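FAD:protein FMN transferase (Pseudomonas stutzeri ATCC 14405 = CCUG 16156, PDB 5MGY) probably transfers FMN from FAD onto a threonine of target proteins in a magnesium-dependent reaction, releasing AMP. Local coordinates at residues G96-L108 with V149-G161. Numbering follows the deposited sequence.
Sequences GAFDLTLEPLLNL and VALQLDFNSIAAG. With MG (magnesium ion), chain I.
The Phe-98 ring meets Ser-157 and Ile-158 obliquely with its outer end: CE1 lies 3.7 Å from Ile-158 CG2, and Ser-157 OG sits beside CE1 and CZ. With CG anti to the backbone N (chi1 -176°), the ring reaches across to these two residues. The Phe-155 ring takes Leu-100 CD1 obliquely at CE1, 3.9 Å away, while Val-80, Leu-83 and Val-84 of helix 78-93 also touch it. The carboxylates of Glu-103 and Asp-154 approach with planes 67° apart, Glu-103 OE1 towards Asp-154 OD1, with no hydrogen bond between them. Asp-154 OD2 accepts from Asn-156 N at 2.8 Å, closing an Asx turn. With an alanine here, Asn-156 N is likely to lose its side-chain acceptor and the turn leading to Ser-157 to be held less firmly. One backbone bond, Asp-154 N to Leu-100 O at 2.9 Å, ties the two segments, and Gln-152 CB packs on Pro-104 CD. Ser-157 O, just before helix 159-173, binds magnesium at 2.4 Å together with Asp-271 and Thr-275 of helix 267-292, the metal site of this ApbE-family flavin transferase.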
# COMPACT_ATOMS: atom_id res chain seq x y z
N GLY A 96 9.96 1.43 13.03
CA GLY A 96 9.11 0.27 13.38
C GLY A 96 7.60 0.41 13.19
O GLY A 96 6.82 -0.48 13.48
N ALA A 97 7.15 1.54 12.69
CA ALA A 97 5.71 1.71 12.42
C ALA A 97 5.22 0.75 11.31
O ALA A 97 4.07 0.37 11.29
CB ALA A 97 5.41 3.15 12.07
N PHE A 98 6.11 0.39 10.40
CA PHE A 98 5.84 -0.59 9.36
C PHE A 98 6.27 -1.96 9.83
O PHE A 98 7.46 -2.16 10.12
CB PHE A 98 6.57 -0.25 8.03
CG PHE A 98 6.23 -1.19 6.92
CD1 PHE A 98 5.18 -0.91 6.06
CD2 PHE A 98 6.89 -2.40 6.79
CE1 PHE A 98 4.82 -1.81 5.05
CE2 PHE A 98 6.53 -3.30 5.80
CZ PHE A 98 5.49 -3.00 4.93
N ASP A 99 5.33 -2.90 9.83
CA ASP A 99 5.57 -4.28 10.27
C ASP A 99 4.73 -5.29 9.44
O ASP A 99 3.47 -5.32 9.47
CB ASP A 99 5.28 -4.38 11.80
CG ASP A 99 6.11 -5.47 12.52
OD1 ASP A 99 6.66 -5.20 13.60
OD2 ASP A 99 6.25 -6.60 12.02
N LEU A 100 5.42 -6.18 8.77
CA LEU A 100 4.73 -7.32 8.10
C LEU A 100 4.17 -8.45 9.00
O LEU A 100 3.50 -9.33 8.49
CB LEU A 100 5.68 -7.97 7.09
CG LEU A 100 6.24 -7.00 6.06
CD1 LEU A 100 7.36 -7.61 5.27
CD2 LEU A 100 5.13 -6.58 5.10
N THR A 101 4.44 -8.41 10.31
CA THR A 101 4.27 -9.54 11.16
C THR A 101 3.11 -9.38 12.09
O THR A 101 3.10 -9.94 13.19
CB THR A 101 5.55 -9.84 11.98
OG1 THR A 101 5.75 -8.93 13.04
CG2 THR A 101 6.73 -9.78 11.13
N LEU A 102 2.08 -8.68 11.66
CA LEU A 102 0.95 -8.44 12.56
C LEU A 102 -0.17 -9.44 12.44
O LEU A 102 -1.16 -9.33 13.17
CB LEU A 102 0.41 -7.02 12.34
CG LEU A 102 1.13 -5.88 13.07
CD1 LEU A 102 2.58 -6.14 13.45
CD2 LEU A 102 1.04 -4.65 12.18
N GLU A 103 -0.04 -10.43 11.57
CA GLU A 103 -1.18 -11.31 11.31
C GLU A 103 -1.82 -11.93 12.56
O GLU A 103 -3.03 -12.04 12.61
CB GLU A 103 -0.83 -12.38 10.26
CG GLU A 103 -1.94 -13.35 9.87
CD GLU A 103 -2.67 -13.10 8.54
OE1 GLU A 103 -2.90 -11.96 8.05
OE2 GLU A 103 -3.09 -14.14 8.01
N PRO A 104 -1.01 -12.32 13.57
CA PRO A 104 -1.60 -12.82 14.81
C PRO A 104 -2.36 -11.77 15.58
O PRO A 104 -3.32 -12.13 16.25
CB PRO A 104 -0.39 -13.28 15.62
CG PRO A 104 0.68 -13.53 14.59
CD PRO A 104 0.46 -12.42 13.60
N LEU A 105 -1.97 -10.51 15.52
CA LEU A 105 -2.76 -9.50 16.22
C LEU A 105 -3.97 -9.16 15.38
O LEU A 105 -5.04 -8.86 15.91
CB LEU A 105 -1.95 -8.25 16.51
CG LEU A 105 -0.81 -8.40 17.49
CD1 LEU A 105 0.13 -7.21 17.33
CD2 LEU A 105 -1.35 -8.47 18.89
N LEU A 106 -3.83 -9.22 14.06
CA LEU A 106 -5.00 -9.02 13.19
C LEU A 106 -6.06 -10.13 13.43
O LEU A 106 -7.21 -9.81 13.74
CB LEU A 106 -4.63 -8.95 11.67
CG LEU A 106 -3.81 -7.79 11.08
CD1 LEU A 106 -3.45 -8.08 9.61
CD2 LEU A 106 -4.53 -6.45 11.26
N ASN A 107 -5.68 -11.40 13.32
CA ASN A 107 -6.61 -12.51 13.63
C ASN A 107 -7.14 -12.48 15.04
O ASN A 107 -8.26 -12.89 15.26
CB ASN A 107 -5.98 -13.86 13.32
CG ASN A 107 -5.85 -14.11 11.81
OD1 ASN A 107 -6.62 -13.59 11.00
ND2 ASN A 107 -4.87 -14.92 11.42
N LEU A 108 -6.38 -11.94 15.98
CA LEU A 108 -6.89 -11.73 17.32
C LEU A 108 -7.96 -10.68 17.38
O LEU A 108 -8.97 -10.87 18.03
CB LEU A 108 -5.78 -11.34 18.27
CG LEU A 108 -6.27 -11.26 19.71
CD1 LEU A 108 -6.64 -12.66 20.16
CD2 LEU A 108 -5.22 -10.63 20.60
N VAL A 149 10.50 -16.93 15.79
CA VAL A 149 9.29 -17.15 16.57
C VAL A 149 8.19 -17.61 15.60
O VAL A 149 8.39 -17.54 14.42
CB VAL A 149 8.84 -15.84 17.32
CG1 VAL A 149 9.98 -15.15 18.08
CG2 VAL A 149 8.17 -14.85 16.39
N ALA A 150 7.02 -18.00 16.08
CA ALA A 150 5.92 -18.46 15.16
C ALA A 150 5.28 -17.32 14.40
O ALA A 150 4.07 -17.10 14.56
CB ALA A 150 4.81 -19.25 15.89
N LEU A 151 6.07 -16.68 13.54
CA LEU A 151 5.59 -15.52 12.73
C LEU A 151 4.50 -15.84 11.72
O LEU A 151 4.53 -16.87 11.02
CB LEU A 151 6.74 -14.85 11.94
CG LEU A 151 7.85 -14.15 12.75
CD1 LEU A 151 8.90 -13.55 11.82
CD2 LEU A 151 7.30 -13.09 13.67
N GLN A 152 3.56 -14.93 11.64
CA GLN A 152 2.64 -14.96 10.53
C GLN A 152 2.72 -13.64 9.76
O GLN A 152 2.52 -12.56 10.33
CB GLN A 152 1.28 -15.29 11.05
CG GLN A 152 1.31 -16.57 11.84
CD GLN A 152 -0.08 -17.15 11.99
OE1 GLN A 152 -0.93 -16.61 12.71
NE2 GLN A 152 -0.34 -18.25 11.27
N LEU A 153 3.08 -13.75 8.48
CA LEU A 153 3.23 -12.62 7.61
C LEU A 153 1.96 -12.20 6.96
O LEU A 153 1.03 -12.99 6.82
CB LEU A 153 4.26 -12.94 6.56
CG LEU A 153 5.64 -13.34 7.12
CD1 LEU A 153 6.69 -13.44 6.01
CD2 LEU A 153 6.10 -12.40 8.20
N ASP A 154 1.91 -10.92 6.62
CA ASP A 154 0.80 -10.29 5.87
C ASP A 154 1.41 -9.15 5.03
O ASP A 154 2.08 -8.26 5.54
CB ASP A 154 -0.29 -9.72 6.80
CG ASP A 154 -1.56 -9.29 6.04
OD1 ASP A 154 -2.72 -9.65 6.42
OD2 ASP A 154 -1.39 -8.62 5.03
N PHE A 155 1.12 -9.17 3.74
CA PHE A 155 1.79 -8.30 2.84
C PHE A 155 0.90 -7.16 2.36
O PHE A 155 1.30 -6.40 1.48
CB PHE A 155 2.34 -9.15 1.64
CG PHE A 155 3.58 -9.93 1.98
CD1 PHE A 155 4.81 -9.29 2.15
CD2 PHE A 155 3.50 -11.29 2.17
CE1 PHE A 155 5.93 -10.02 2.51
CE2 PHE A 155 4.61 -12.02 2.53
CZ PHE A 155 5.83 -11.38 2.71
N ASN A 156 -0.29 -7.03 2.95
CA ASN A 156 -1.35 -6.16 2.40
C ASN A 156 -0.95 -4.71 2.44
O ASN A 156 -1.34 -3.97 1.59
CB ASN A 156 -2.71 -6.34 3.10
CG ASN A 156 -3.71 -7.20 2.32
OD1 ASN A 156 -3.74 -7.23 1.10
ND2 ASN A 156 -4.59 -7.82 3.04
N SER A 157 -0.10 -4.31 3.35
CA SER A 157 0.27 -2.90 3.48
C SER A 157 1.11 -2.42 2.28
O SER A 157 1.06 -1.20 1.96
CB SER A 157 0.97 -2.64 4.81
OG SER A 157 2.16 -3.37 4.87
N ILE A 158 1.82 -3.36 1.64
CA ILE A 158 2.56 -3.14 0.35
C ILE A 158 2.18 -3.86 -0.98
O ILE A 158 2.71 -3.48 -2.05
CB ILE A 158 4.09 -3.29 0.50
CG1 ILE A 158 4.49 -4.58 1.15
CG2 ILE A 158 4.59 -2.20 1.36
CD1 ILE A 158 6.02 -4.83 1.19
N ALA A 159 1.30 -4.85 -0.95
CA ALA A 159 1.02 -5.67 -2.20
C ALA A 159 0.51 -4.84 -3.39
O ALA A 159 1.07 -4.92 -4.47
CB ALA A 159 0.07 -6.80 -1.91
N ALA A 160 -0.52 -4.03 -3.19
CA ALA A 160 -1.11 -3.24 -4.28
C ALA A 160 -0.08 -2.33 -4.92
O ALA A 160 0.01 -2.22 -6.13
CB ALA A 160 -2.29 -2.43 -3.77
N GLY A 161 0.75 -1.72 -4.11
CA GLY A 161 1.78 -0.91 -4.68
C GLY A 161 2.85 -1.59 -5.49
O GLY A 161 3.36 -0.98 -6.44
MG MG I . -0.88 0.08 2.36